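Local structure of gamma-glutamyl-gamma-aminobutyraldehyde dehydrogenase (Burkholderia cenocepacia, 4LIH) at residues D289-A294 / I326-A331; R314-R319 / V424-D429; I355-V360 / F387-T392; F394-D399 / V411-V416. The protein probably oxidises aldehydes, such as gamma-glutamyl-gamma-aminobutyraldehyde, to the corresponding acids with NAD(P)+ as electron acceptor. One frame throughout, in Å; residues are numbered along the deposited sequence.

Contact 1. Residues D289-A294 / I326-A331; sequences DLDRAA and IEKLVA
In K328, CG stands beside the backbone N (chi1 -66°) and the chain then runs straight toward helix 290-294 until a last bend, chi4 -59°, swings the ammonium to D291. D291 turns its own CG to the same side of its backbone, and the two meet in a short salt bridge, K328 NZ donating to D291 OD1 at 2.6 Å from the syn side, a little out of the carboxylate plane. Lysine suits this margin because its methylenes can pack while its charge stays near solvent: K328 CE lies 4.1 Å from L290 CD2, the two side chains crossing at about a right angle.

The short helical segments 290-294 and 326-331, 51° apart in direction, pack side by side against the sheet of the catalytic domain of the aldehyde dehydrogenase fold. Alanine allows the close approach, with A294 CB only 3.4 Å from K328 CB, tighter than ordinary van der Waals contact. Deeper in, L329 CD1 touches A294 O at 3.8 Å. At the start of helix 290-302, D289 is the N-cap, a role aspartate fills well: its OD1 accepts from R292 N at 3.0 Å, met from above the carboxylate plane.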
loop_
_atom_site.group_PDB
_atom_site.type_symbol
_atom_site.label_atom_id
_atom_site.label_comp_id
_atom_site.label_asym_id
_atom_site.label_seq_id
_atom_site.Cartn_x
_atom_site.Cartn_y
_atom_site.Cartn_z
ATOM N N ASP A 289 -21.992 8.929 27.132
ATOM C CA ASP A 289 -23.404 9.321 27.025
ATOM C C ASP A 289 -24.246 8.075 27.244
ATOM O O ASP A 289 -24.385 7.274 26.347
ATOM C CB ASP A 289 -23.651 9.933 25.649
ATOM C CG ASP A 289 -25.118 10.310 25.402
ATOM O OD1 ASP A 289 -26.025 9.882 26.141
ATOM O OD2 ASP A 289 -25.352 11.042 24.417
ATOM N N LEU A 290 -24.770 7.932 28.454
ATOM C CA LEU A 290 -25.439 6.703 28.909
ATOM C C LEU A 290 -26.795 6.487 28.226
ATOM O O LEU A 290 -27.248 5.339 28.062
ATOM C CB LEU A 290 -25.619 6.754 30.417
ATOM C CG LEU A 290 -25.670 5.454 31.195
ATOM C CD1 LEU A 290 -24.328 4.707 31.154
ATOM C CD2 LEU A 290 -26.043 5.826 32.618
ATOM N N ASP A 291 -27.437 7.594 27.838
ATOM C CA ASP A 291 -28.672 7.541 27.074
ATOM C C ASP A 291 -28.452 7.007 25.673
ATOM O O ASP A 291 -29.171 6.093 25.250
ATOM C CB ASP A 291 -29.352 8.918 27.031
ATOM C CG ASP A 291 -29.871 9.315 28.373
ATOM O OD1 ASP A 291 -30.617 8.504 28.951
ATOM O OD2 ASP A 291 -29.507 10.399 28.873
ATOM N N ARG A 292 -27.464 7.555 24.967
ATOM C CA ARG A 292 -27.111 7.011 23.640
ATOM C C ARG A 292 -26.704 5.554 23.773
ATOM O O ARG A 292 -27.130 4.716 22.986
ATOM C CB ARG A 292 -26.002 7.799 22.926
ATOM C CG ARG A 292 -25.707 7.257 21.516
ATOM C CD ARG A 292 -24.998 8.269 20.602
ATOM N NE ARG A 292 -23.610 8.513 20.983
ATOM C CZ ARG A 292 -22.583 7.705 20.677
ATOM N NH1 ARG A 292 -22.791 6.645 19.956
ATOM N NH2 ARG A 292 -21.337 7.983 21.075
ATOM N N ALA A 293 -25.890 5.244 24.773
ATOM C CA ALA A 293 -25.482 3.851 24.972
ATOM C C ALA A 293 -26.669 2.910 25.180
ATOM O O ALA A 293 -26.664 1.809 24.641
ATOM C CB ALA A 293 -24.464 3.725 26.101
ATOM N N ALA A 294 -27.688 3.327 25.962
ATOM C CA ALA A 294 -28.849 2.473 26.240
ATOM C C ALA A 294 -29.702 2.307 25.008
ATOM O O ALA A 294 -30.168 1.200 24.735
ATOM C CB ALA A 294 -29.709 3.043 27.366
ATOM N N ILE A 326 -30.183 -0.325 32.947
ATOM C CA ILE A 326 -31.285 -1.238 32.644
ATOM C C ILE A 326 -32.594 -0.422 32.542
ATOM O O ILE A 326 -33.379 -0.609 31.614
ATOM C CB ILE A 326 -31.367 -2.408 33.678
ATOM C CG1 ILE A 326 -30.180 -3.380 33.473
ATOM C CG2 ILE A 326 -32.668 -3.218 33.555
ATOM C CD1 ILE A 326 -30.046 -4.415 34.600
ATOM N N GLU A 327 -32.819 0.523 33.464
ATOM C CA GLU A 327 -33.969 1.418 33.313
ATOM C C GLU A 327 -34.031 2.071 31.913
ATOM O O GLU A 327 -35.070 2.025 31.265
ATOM C CB GLU A 327 -34.017 2.480 34.416
ATOM C CG GLU A 327 -35.259 3.357 34.345
ATOM C CD GLU A 327 -35.284 4.476 35.386
ATOM O OE1 GLU A 327 -34.209 4.910 35.858
ATOM O OE2 GLU A 327 -36.393 4.990 35.659
ATOM N N LYS A 328 -32.922 2.642 31.443
ATOM C CA LYS A 328 -32.875 3.310 30.143
ATOM C C LYS A 328 -33.074 2.333 28.981
ATOM O O LYS A 328 -33.727 2.661 27.993
ATOM C CB LYS A 328 -31.554 4.090 29.988
ATOM C CG LYS A 328 -31.425 5.274 30.969
ATOM C CD LYS A 328 -30.009 5.834 30.961
ATOM C CE LYS A 328 -29.833 7.046 31.865
ATOM N NZ LYS A 328 -30.706 8.198 31.536
ATOM N N LEU A 329 -32.571 1.114 29.149
ATOM C CA LEU A 329 -32.706 0.020 28.185
ATOM C C LEU A 329 -34.163 -0.403 28.007
ATOM O O LEU A 329 -34.675 -0.566 26.873
ATOM C CB LEU A 329 -31.862 -1.159 28.703
ATOM C CG LEU A 329 -31.672 -2.388 27.879
ATOM C CD1 LEU A 329 -30.945 -2.065 26.562
ATOM C CD2 LEU A 329 -30.863 -3.381 28.712
ATOM N N VAL A 330 -34.838 -0.605 29.128
ATOM C CA VAL A 330 -36.242 -0.962 29.135
ATOM C C VAL A 330 -37.098 0.091 28.425
ATOM O O VAL A 330 -37.952 -0.237 27.618
ATOM C CB VAL A 330 -36.740 -1.200 30.571
ATOM C CG1 VAL A 330 -38.257 -1.331 30.634
ATOM C CG2 VAL A 330 -36.076 -2.444 31.138
ATOM N N ALA A 331 -36.834 1.346 28.723
ATOM C CA ALA A 331 -37.459 2.468 28.046
ATOM C C ALA A 331 -37.163 2.423 26.529
ATOM O O ALA A 331 -38.070 2.512 25.723
ATOM C CB ALA A 331 -36.942 3.751 28.635
#

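Contact 2. Residues R314-R319 / V424-D429; sequences RLLVHR and VRIAND
Hydrogen bonds carry the polar half of this contact, and R314 supplies both. Its guanidinium presents one edge to the end of helix 424-428: NH1 donates to I426 O at 2.8 Å, and NH2 donates to A427 O, also at 2.8 Å. Both carbonyl oxygens lie close to the guanidinium plane, so the flat, forked group can take two successive carbonyls at once, one on each terminal nitrogen. The bend of the arginine chain at chi3 (-68°) turns the fork to face the helix end. I426 O is gripped twice, because D429 N also donates to it, at 3.1 Å, from the opposite face of its plane. A positive group here would probably interact well with the partial negative charge expected at a helix C-terminus. The third nitrogen, NE, donates to K278 O, which further limits rotation of the group.

The apolar half is made by L316, two residues along and pointing to the same side of the strand. Its CD2 rests 3.9 Å from I426 CG2 and 4.3 Å from A427 CB. A branched leucine tip fits against the isoleucine methyl, while the small A427 lets the helix settle near the strand.

Strand 314-318 and helix 424-428 run almost exactly antiparallel, their axes 10.0 Å apart. A427 also packs on P280 and I282 of strand 280-283, L316 on I415 of strand 411-417, and the strand's other side, through L315 and V317, meets helix 319-333.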
loop_
_atom_site.group_PDB
_atom_site.type_symbol
_atom_site.label_atom_id
_atom_site.label_comp_id
_atom_site.label_asym_id
_atom_site.label_seq_id
_atom_site.Cartn_x
_atom_site.Cartn_y
_atom_site.Cartn_z
ATOM N N ARG A 314 -25.041 -9.965 24.097
ATOM C CA ARG A 314 -24.598 -9.982 25.489
ATOM C C ARG A 314 -24.249 -8.533 25.800
ATOM O O ARG A 314 -23.311 -7.984 25.195
ATOM C CB ARG A 314 -23.369 -10.889 25.738
ATOM C CG ARG A 314 -23.607 -12.320 25.440
ATOM C CD ARG A 314 -22.434 -13.237 25.728
ATOM N NE ARG A 314 -21.318 -13.029 24.847
ATOM C CZ ARG A 314 -20.014 -13.106 25.178
ATOM N NH1 ARG A 314 -19.603 -13.371 26.404
ATOM N NH2 ARG A 314 -19.099 -12.909 24.245
ATOM N N LEU A 315 -25.062 -7.903 26.651
ATOM C CA LEU A 315 -24.762 -6.574 27.196
ATOM C C LEU A 315 -24.108 -6.734 28.546
ATOM O O LEU A 315 -24.730 -7.167 29.515
ATOM C CB LEU A 315 -26.027 -5.735 27.330
ATOM C CG LEU A 315 -25.727 -4.336 27.866
ATOM C CD1 LEU A 315 -25.315 -3.429 26.730
ATOM C CD2 LEU A 315 -26.884 -3.757 28.666
ATOM N N LEU A 316 -22.826 -6.405 28.587
ATOM C CA LEU A 316 -22.030 -6.473 29.783
ATOM C C LEU A 316 -22.005 -5.061 30.362
ATOM O O LEU A 316 -21.523 -4.124 29.700
ATOM C CB LEU A 316 -20.613 -6.892 29.447
ATOM C CG LEU A 316 -20.292 -8.372 29.304
ATOM C CD1 LEU A 316 -21.215 -9.085 28.355
ATOM C CD2 LEU A 316 -18.841 -8.614 28.874
ATOM N N VAL A 317 -22.498 -4.913 31.583
ATOM C CA VAL A 317 -22.642 -3.599 32.201
ATOM C C VAL A 317 -22.037 -3.578 33.597
ATOM O O VAL A 317 -22.226 -4.489 34.375
ATOM C CB VAL A 317 -24.121 -3.183 32.253
ATOM C CG1 VAL A 317 -24.951 -4.173 33.031
ATOM C CG2 VAL A 317 -24.272 -1.780 32.811
ATOM N N HIS A 318 -21.309 -2.527 33.916
ATOM C CA HIS A 318 -20.643 -2.441 35.204
ATOM C C HIS A 318 -21.680 -2.262 36.317
ATOM O O HIS A 318 -22.627 -1.514 36.179
ATOM C CB HIS A 318 -19.647 -1.273 35.207
ATOM C CG HIS A 318 -18.717 -1.276 36.374
ATOM N ND1 HIS A 318 -19.103 -0.870 37.639
ATOM C CD2 HIS A 318 -17.400 -1.564 36.460
ATOM C CE1 HIS A 318 -18.073 -0.968 38.461
ATOM N NE2 HIS A 318 -17.026 -1.387 37.771
ATOM N N ARG A 319 -21.481 -2.947 37.431
ATOM C CA ARG A 319 -22.429 -2.893 38.568
ATOM C C ARG A 319 -22.848 -1.487 38.982
ATOM O O ARG A 319 -24.015 -1.262 39.331
ATOM C CB ARG A 319 -21.836 -3.628 39.780
ATOM C CG ARG A 319 -22.875 -3.962 40.853
ATOM C CD ARG A 319 -22.278 -4.762 42.001
ATOM N NE ARG A 319 -21.606 -5.979 41.546
ATOM C CZ ARG A 319 -22.217 -7.109 41.203
ATOM N NH1 ARG A 319 -23.530 -7.226 41.252
ATOM N NH2 ARG A 319 -21.499 -8.149 40.821
ATOM N N VAL A 424 -13.619 -8.108 29.931
ATOM C CA VAL A 424 -12.856 -8.590 28.776
ATOM C C VAL A 424 -12.812 -10.119 28.759
ATOM O O VAL A 424 -13.018 -10.739 27.700
ATOM C CB VAL A 424 -11.455 -7.964 28.667
ATOM C CG1 VAL A 424 -10.625 -8.695 27.602
ATOM C CG2 VAL A 424 -11.545 -6.482 28.340
ATOM N N ARG A 425 -12.561 -10.729 29.922
ATOM C CA ARG A 425 -12.537 -12.182 30.031
ATOM C C ARG A 425 -13.885 -12.790 29.617
ATOM O O ARG A 425 -13.919 -13.713 28.826
ATOM C CB ARG A 425 -12.137 -12.628 31.447
ATOM C CG ARG A 425 -10.669 -12.366 31.775
ATOM C CD ARG A 425 -10.239 -12.938 33.112
ATOM N NE ARG A 425 -11.259 -12.790 34.145
ATOM C CZ ARG A 425 -11.183 -11.944 35.162
ATOM N NH1 ARG A 425 -10.151 -11.137 35.287
ATOM N NH2 ARG A 425 -12.150 -11.905 36.052
ATOM N N ILE A 426 -14.990 -12.236 30.110
ATOM C CA ILE A 426 -16.334 -12.709 29.722
ATOM C C ILE A 426 -16.575 -12.500 28.204
ATOM O O ILE A 426 -17.050 -13.394 27.506
ATOM C CB ILE A 426 -17.430 -11.994 30.563
ATOM C CG1 ILE A 426 -17.313 -12.398 32.053
ATOM C CG2 ILE A 426 -18.823 -12.309 30.018
ATOM C CD1 ILE A 426 -18.165 -11.526 32.964
ATOM N N ALA A 427 -16.200 -11.320 27.707
ATOM C CA ALA A 427 -16.392 -10.981 26.303
ATOM C C ALA A 427 -15.721 -12.038 25.438
ATOM O O ALA A 427 -16.362 -12.571 24.541
ATOM C CB ALA A 427 -15.827 -9.616 25.997
ATOM N N ASN A 428 -14.481 -12.394 25.764
ATOM C CA ASN A 428 -13.724 -13.295 24.892
ATOM C C ASN A 428 -14.020 -14.772 25.148
ATOM O O ASN A 428 -13.490 -15.619 24.448
ATOM C CB ASN A 428 -12.228 -13.075 25.061
ATOM C CG ASN A 428 -11.747 -11.788 24.424
ATOM O OD1 ASN A 428 -12.307 -11.320 23.439
ATOM N ND2 ASN A 428 -10.657 -11.239 24.962
ATOM N N ASP A 429 -14.797 -15.080 26.183
ATOM C CA ASP A 429 -15.047 -16.483 26.584
ATOM C C ASP A 429 -16.195 -17.018 25.747
ATOM O O ASP A 429 -17.331 -17.157 26.225
ATOM C CB ASP A 429 -15.393 -16.594 28.054
ATOM C CG ASP A 429 -15.468 -18.050 28.564
ATOM O OD1 ASP A 429 -14.996 -19.015 27.896
ATOM O OD2 ASP A 429 -15.990 -18.199 29.685
#

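Contact 3. Residues I355-V360 / F387-T392; sequences IQLERV and FYVEPT
L357 and F387 mark the closest approach of the two backbones, their CA atoms 6.4 Å apart. Segment 355-360 is a regular stretch inside helix 354-370, whereas 387-392 is extended, with a weakly bonded strand at about 388-389. No hydrogen bond links them, and the association is made by apolar side chains.

L357 does most of the work. Its CG is anti to the backbone N (chi1 -178°), which carries the fork toward the strand, and chi2 near 60° sends its two methyls to different partners. CD2 reaches F387, lying 3.9 Å from F387 CB and approaching the phenyl ring at its edge, in the ring plane. CD1 sits 3.9 Å from V389 CB and equally far from Y388 O. One helical turn on, V360 CG1 adds a looser contact of 4.3 Å with V389 CG1. Leucine's fork suits a site between two neighbours; beta-branched V389 suits the extended chain, and V360 is short enough to sit on the buried side of the helix. Y388 points its side chain to the other side of the strand, where its OH bonds to I51 O.

V389 also packs on L361 and I364 of the same helix, so the strand lies over a continuous apolar stripe, while the helix turns E358 and R359 outward. An amphipathic helix laid by its apolar side on one face of a sheet is the layered alpha/beta arrangement of the aldehyde dehydrogenase fold.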
loop_
_atom_site.group_PDB
_atom_site.type_symbol
_atom_site.label_atom_id
_atom_site.label_comp_id
_atom_site.label_asym_id
_atom_site.label_seq_id
_atom_site.Cartn_x
_atom_site.Cartn_y
_atom_site.Cartn_z
ATOM N N ILE A 355 -40.966 -21.743 12.431
ATOM C CA ILE A 355 -39.868 -22.530 13.020
ATOM C C ILE A 355 -38.857 -21.608 13.741
ATOM O O ILE A 355 -38.387 -21.924 14.858
ATOM C CB ILE A 355 -39.184 -23.436 11.968
ATOM C CG1 ILE A 355 -40.121 -24.601 11.627
ATOM C CG2 ILE A 355 -37.837 -23.962 12.454
ATOM C CD1 ILE A 355 -39.668 -25.380 10.403
ATOM N N GLN A 356 -38.549 -20.463 13.129
ATOM C CA GLN A 356 -37.678 -19.484 13.784
ATOM C C GLN A 356 -38.330 -18.884 15.019
ATOM O O GLN A 356 -37.682 -18.739 16.064
ATOM C CB GLN A 356 -37.256 -18.377 12.816
ATOM C CG GLN A 356 -36.144 -18.817 11.892
ATOM C CD GLN A 356 -35.000 -19.467 12.638
ATOM O OE1 GLN A 356 -34.467 -20.510 12.218
ATOM N NE2 GLN A 356 -34.605 -18.852 13.759
ATOM N N LEU A 357 -39.607 -18.539 14.895
ATOM C CA LEU A 357 -40.375 -18.043 16.028
ATOM C C LEU A 357 -40.332 -19.038 17.198
ATOM O O LEU A 357 -40.061 -18.639 18.346
ATOM C CB LEU A 357 -41.836 -17.745 15.597
ATOM C CG LEU A 357 -42.712 -17.169 16.710
ATOM C CD1 LEU A 357 -42.150 -15.857 17.216
ATOM C CD2 LEU A 357 -44.131 -16.934 16.215
ATOM N N GLU A 358 -40.552 -20.315 16.904
ATOM C CA GLU A 358 -40.578 -21.364 17.935
ATOM C C GLU A 358 -39.230 -21.540 18.641
ATOM O O GLU A 358 -39.163 -21.714 19.868
ATOM C CB GLU A 358 -41.069 -22.674 17.308
ATOM C CG GLU A 358 -42.530 -22.561 16.918
ATOM C CD GLU A 358 -43.080 -23.715 16.103
ATOM O OE1 GLU A 358 -42.402 -24.322 15.237
ATOM O OE2 GLU A 358 -44.253 -23.982 16.330
ATOM N N ARG A 359 -38.159 -21.458 17.854
ATOM C CA ARG A 359 -36.780 -21.532 18.352
ATOM C C ARG A 359 -36.483 -20.380 19.299
ATOM O O ARG A 359 -35.967 -20.571 20.401
ATOM C CB ARG A 359 -35.785 -21.513 17.164
ATOM C CG ARG A 359 -34.356 -21.192 17.529
ATOM C CD ARG A 359 -33.385 -21.652 16.447
ATOM N NE ARG A 359 -31.985 -21.499 16.876
ATOM C CZ ARG A 359 -31.218 -22.474 17.398
ATOM N NH1 ARG A 359 -31.682 -23.704 17.604
ATOM N NH2 ARG A 359 -29.964 -22.213 17.746
ATOM N N VAL A 360 -36.833 -19.169 18.881
ATOM C CA VAL A 360 -36.720 -18.006 19.758
ATOM C C VAL A 360 -37.569 -18.149 21.054
ATOM O O VAL A 360 -37.103 -17.853 22.156
ATOM C CB VAL A 360 -37.090 -16.702 19.008
ATOM C CG1 VAL A 360 -37.230 -15.534 19.974
ATOM C CG2 VAL A 360 -36.065 -16.400 17.922
ATOM N N PHE A 387 -45.577 -13.812 12.214
ATOM C CA PHE A 387 -44.722 -14.310 13.287
ATOM C C PHE A 387 -44.037 -13.157 13.997
ATOM O O PHE A 387 -43.217 -12.506 13.418
ATOM C CB PHE A 387 -43.722 -15.271 12.680
ATOM C CG PHE A 387 -44.382 -16.318 11.828
ATOM C CD1 PHE A 387 -45.119 -17.308 12.431
ATOM C CD2 PHE A 387 -44.343 -16.253 10.454
ATOM C CE1 PHE A 387 -45.773 -18.267 11.677
ATOM C CE2 PHE A 387 -44.974 -17.194 9.693
ATOM C CZ PHE A 387 -45.704 -18.192 10.285
ATOM N N TYR A 388 -44.425 -12.917 15.250
ATOM C CA TYR A 388 -44.055 -11.698 15.988
ATOM C C TYR A 388 -43.778 -12.024 17.463
ATOM O O TYR A 388 -44.486 -12.829 18.058
ATOM C CB TYR A 388 -45.168 -10.669 15.913
ATOM C CG TYR A 388 -45.535 -10.211 14.518
ATOM C CD1 TYR A 388 -44.849 -9.175 13.885
ATOM C CD2 TYR A 388 -46.550 -10.814 13.840
ATOM C CE1 TYR A 388 -45.185 -8.763 12.611
ATOM C CE2 TYR A 388 -46.916 -10.397 12.564
ATOM C CZ TYR A 388 -46.220 -9.404 11.940
ATOM O OH TYR A 388 -46.610 -8.997 10.668
ATOM N N VAL A 389 -42.741 -11.407 18.018
ATOM C CA VAL A 389 -42.311 -11.652 19.405
ATOM C C VAL A 389 -41.798 -10.326 19.924
ATOM O O VAL A 389 -41.144 -9.557 19.200
ATOM C CB VAL A 389 -41.301 -12.837 19.503
ATOM C CG1 VAL A 389 -40.047 -12.583 18.699
ATOM C CG2 VAL A 389 -40.956 -13.176 20.945
ATOM N N GLU A 390 -42.140 -10.026 21.165
ATOM C CA GLU A 390 -41.715 -8.786 21.797
ATOM C C GLU A 390 -40.187 -8.691 21.952
ATOM O O GLU A 390 -39.516 -9.710 22.118
ATOM C CB GLU A 390 -42.341 -8.635 23.177
ATOM C CG GLU A 390 -43.846 -8.496 23.211
ATOM C CD GLU A 390 -44.427 -8.690 24.603
ATOM O OE1 GLU A 390 -43.875 -9.478 25.405
ATOM O OE2 GLU A 390 -45.420 -7.997 24.902
ATOM N N PRO A 391 -39.644 -7.455 21.963
ATOM C CA PRO A 391 -38.225 -7.325 22.361
ATOM C C PRO A 391 -38.052 -7.710 23.826
ATOM O O PRO A 391 -38.777 -7.206 24.694
ATOM C CB PRO A 391 -37.932 -5.849 22.129
ATOM C CG PRO A 391 -39.257 -5.185 22.341
ATOM C CD PRO A 391 -40.292 -6.142 21.824
ATOM N N THR A 392 -37.109 -8.621 24.087
ATOM C CA THR A 392 -37.036 -9.326 25.363
ATOM C C THR A 392 -35.662 -9.173 25.989
ATOM O O THR A 392 -34.658 -9.350 25.310
ATOM C CB THR A 392 -37.338 -10.806 25.130
ATOM O OG1 THR A 392 -38.681 -10.940 24.604
ATOM C CG2 THR A 392 -37.215 -11.619 26.381
#

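Contact 4. Residues F394-D399 / V411-V416; sequences FEVKPD and VLSVIV
The F394 ring meets V411 at its edge: V411 CG1 lies near the ring plane, 4.0 Å from F394 CD2, and L412 O also comes to the ring's edge. The ring takes this position because CG stands beside the backbone N (chi1 -68°). P398 offers its compact pyrrolidine instead, with P398 CD 4.0 Å from I415 CG2, and the two side chains cross obliquely.

Main-chain bonds join the strands in parallel register, F394 with S413 and E395 with V414. F394 N donates to L412 O at 2.9 Å, V414 N to F394 O at 2.7 Å, and V396 N to V414 O at 2.9 Å. Past V396 the chains part, and a water takes over, donating to V396 O at 2.6 Å and accepting from V416 N. V396 CG2 still packs 3.6 Å from S413 CB, where the small serine leaves room for the branched valine.

E395 extends from the opposite face to F394, alongside V414. The carboxylate is partly exposed and has two salt-bridge partners, OE1 with R372 and OE2 with K322.

The pair belongs to a beta-alpha-beta unit, with strands 388-395 and 411-417 joined across short helix 401-404, which packs on F394, V396 and S413. Helix 319-333 packs on the other face, where E395 and V414 lie, and strand 314-318 flanks strand 411-417 on its far side.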
loop_
_atom_site.group_PDB
_atom_site.type_symbol
_atom_site.label_atom_id
_atom_site.label_comp_id
_atom_site.label_asym_id
_atom_site.label_seq_id
_atom_site.Cartn_x
_atom_site.Cartn_y
_atom_site.Cartn_z
ATOM N N PHE A 394 -33.315 -10.333 29.433
ATOM C CA PHE A 394 -33.021 -11.022 30.698
ATOM C C PHE A 394 -31.724 -10.550 31.363
ATOM O O PHE A 394 -30.750 -10.178 30.704
ATOM C CB PHE A 394 -32.814 -12.505 30.460
ATOM C CG PHE A 394 -34.065 -13.232 30.051
ATOM C CD1 PHE A 394 -34.952 -13.673 31.019
ATOM C CD2 PHE A 394 -34.342 -13.474 28.728
ATOM C CE1 PHE A 394 -36.081 -14.367 30.659
ATOM C CE2 PHE A 394 -35.497 -14.143 28.343
ATOM C CZ PHE A 394 -36.379 -14.580 29.315
ATOM N N GLU A 395 -31.707 -10.664 32.684
ATOM C CA GLU A 395 -30.468 -10.495 33.457
ATOM C C GLU A 395 -29.985 -11.904 33.778
ATOM O O GLU A 395 -30.727 -12.684 34.355
ATOM C CB GLU A 395 -30.730 -9.655 34.715
ATOM C CG GLU A 395 -29.446 -9.316 35.435
ATOM C CD GLU A 395 -29.611 -8.311 36.535
ATOM O OE1 GLU A 395 -30.718 -7.780 36.731
ATOM O OE2 GLU A 395 -28.609 -8.099 37.221
ATOM N N VAL A 396 -28.778 -12.249 33.354
ATOM C CA VAL A 396 -28.270 -13.634 33.502
ATOM C C VAL A 396 -26.828 -13.610 33.909
ATOM O O VAL A 396 -26.126 -12.574 33.785
ATOM C CB VAL A 396 -28.400 -14.514 32.196
ATOM C CG1 VAL A 396 -29.849 -14.955 31.941
ATOM C CG2 VAL A 396 -27.821 -13.823 30.970
ATOM N N LYS A 397 -26.375 -14.748 34.419
ATOM C CA LYS A 397 -24.960 -15.028 34.560
ATOM C C LYS A 397 -24.356 -15.325 33.189
ATOM O O LYS A 397 -25.034 -15.740 32.247
ATOM C CB LYS A 397 -24.741 -16.277 35.433
ATOM C CG LYS A 397 -25.125 -16.189 36.888
ATOM C CD LYS A 397 -24.763 -17.538 37.486
ATOM C CE LYS A 397 -25.157 -17.700 38.940
ATOM N NZ LYS A 397 -24.757 -19.087 39.287
ATOM N N PRO A 398 -23.042 -15.156 33.078
ATOM C CA PRO A 398 -22.458 -15.335 31.767
ATOM C C PRO A 398 -22.430 -16.739 31.228
ATOM O O PRO A 398 -22.228 -16.895 30.034
ATOM C CB PRO A 398 -21.058 -14.768 31.929
ATOM C CG PRO A 398 -20.779 -14.786 33.363
ATOM C CD PRO A 398 -22.092 -14.596 34.041
ATOM N N ASP A 399 -22.622 -17.748 32.082
ATOM C CA ASP A 399 -22.669 -19.158 31.640
ATOM C C ASP A 399 -24.083 -19.675 31.368
ATOM O O ASP A 399 -24.242 -20.839 31.056
ATOM C CB ASP A 399 -21.959 -20.075 32.647
ATOM C CG ASP A 399 -22.428 -19.867 34.087
ATOM O OD1 ASP A 399 -23.504 -19.259 34.308
ATOM O OD2 ASP A 399 -21.716 -20.316 35.024
ATOM N N VAL A 411 -33.613 -11.166 21.722
ATOM C CA VAL A 411 -33.460 -11.596 23.101
ATOM C C VAL A 411 -32.047 -11.248 23.578
ATOM O O VAL A 411 -31.044 -11.839 23.109
ATOM C CB VAL A 411 -33.645 -13.102 23.289
ATOM C CG1 VAL A 411 -33.582 -13.440 24.784
ATOM C CG2 VAL A 411 -34.964 -13.586 22.701
ATOM N N LEU A 412 -32.000 -10.336 24.537
ATOM C CA LEU A 412 -30.791 -9.804 25.092
ATOM C C LEU A 412 -30.466 -10.433 26.435
ATOM O O LEU A 412 -31.357 -10.579 27.318
ATOM C CB LEU A 412 -30.940 -8.298 25.298
ATOM C CG LEU A 412 -29.672 -7.568 25.822
ATOM C CD1 LEU A 412 -28.542 -7.552 24.795
ATOM C CD2 LEU A 412 -29.993 -6.151 26.196
ATOM N N SER A 413 -29.180 -10.750 26.615
ATOM C CA SER A 413 -28.619 -11.242 27.872
ATOM C C SER A 413 -27.804 -10.116 28.505
ATOM O O SER A 413 -26.769 -9.697 27.960
ATOM C CB SER A 413 -27.724 -12.474 27.635
ATOM O OG SER A 413 -28.490 -13.610 27.292
ATOM N N VAL A 414 -28.288 -9.608 29.639
ATOM C CA VAL A 414 -27.616 -8.592 30.410
ATOM C C VAL A 414 -26.762 -9.251 31.508
ATOM O O VAL A 414 -27.271 -9.998 32.359
ATOM C CB VAL A 414 -28.608 -7.603 31.067
ATOM C CG1 VAL A 414 -27.858 -6.576 31.888
ATOM C CG2 VAL A 414 -29.434 -6.889 30.017
ATOM N N ILE A 415 -25.466 -8.933 31.494
ATOM C CA ILE A 415 -24.465 -9.586 32.366
ATOM C C ILE A 415 -23.742 -8.500 33.121
ATOM O O ILE A 415 -23.273 -7.556 32.513
ATOM C CB ILE A 415 -23.435 -10.411 31.536
ATOM C CG1 ILE A 415 -24.171 -11.521 30.785
ATOM C CG2 ILE A 415 -22.289 -10.921 32.439
ATOM C CD1 ILE A 415 -23.413 -12.206 29.663
ATOM N N VAL A 416 -23.671 -8.623 34.446
ATOM C CA VAL A 416 -23.019 -7.621 35.280
ATOM C C VAL A 416 -21.562 -7.972 35.536
ATOM O O VAL A 416 -21.227 -9.145 35.619
ATOM C CB VAL A 416 -23.744 -7.474 36.638
ATOM C CG1 VAL A 416 -23.523 -8.710 37.518
ATOM C CG2 VAL A 416 -23.228 -6.237 37.343
HETATM O O HOH W 1 -24.870 -11.084 35.472
#

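Contacts 2 and 4 are the closest pair, their centres about 9 Å apart, because strands 314-318 and 411-417 are neighbours in one sheet; L315 O lies 2.8 Å from I415 N. Contact 4 is nested in the chain between the segments of contact 2. Contact 1 sits over this sheet, its centre about 16 Å from that of contact 4, joined through L329 CD2 to L412 CD2 at 3.8 Å. Contacts 3 and 4 share strand 388-395, and T392 O lies 2.9 Å from L412 N; contact 3 does not touch contact 1 or contact 2. All four build the alpha/beta framework of the catalytic domain, away from the predicted active-site residue E274.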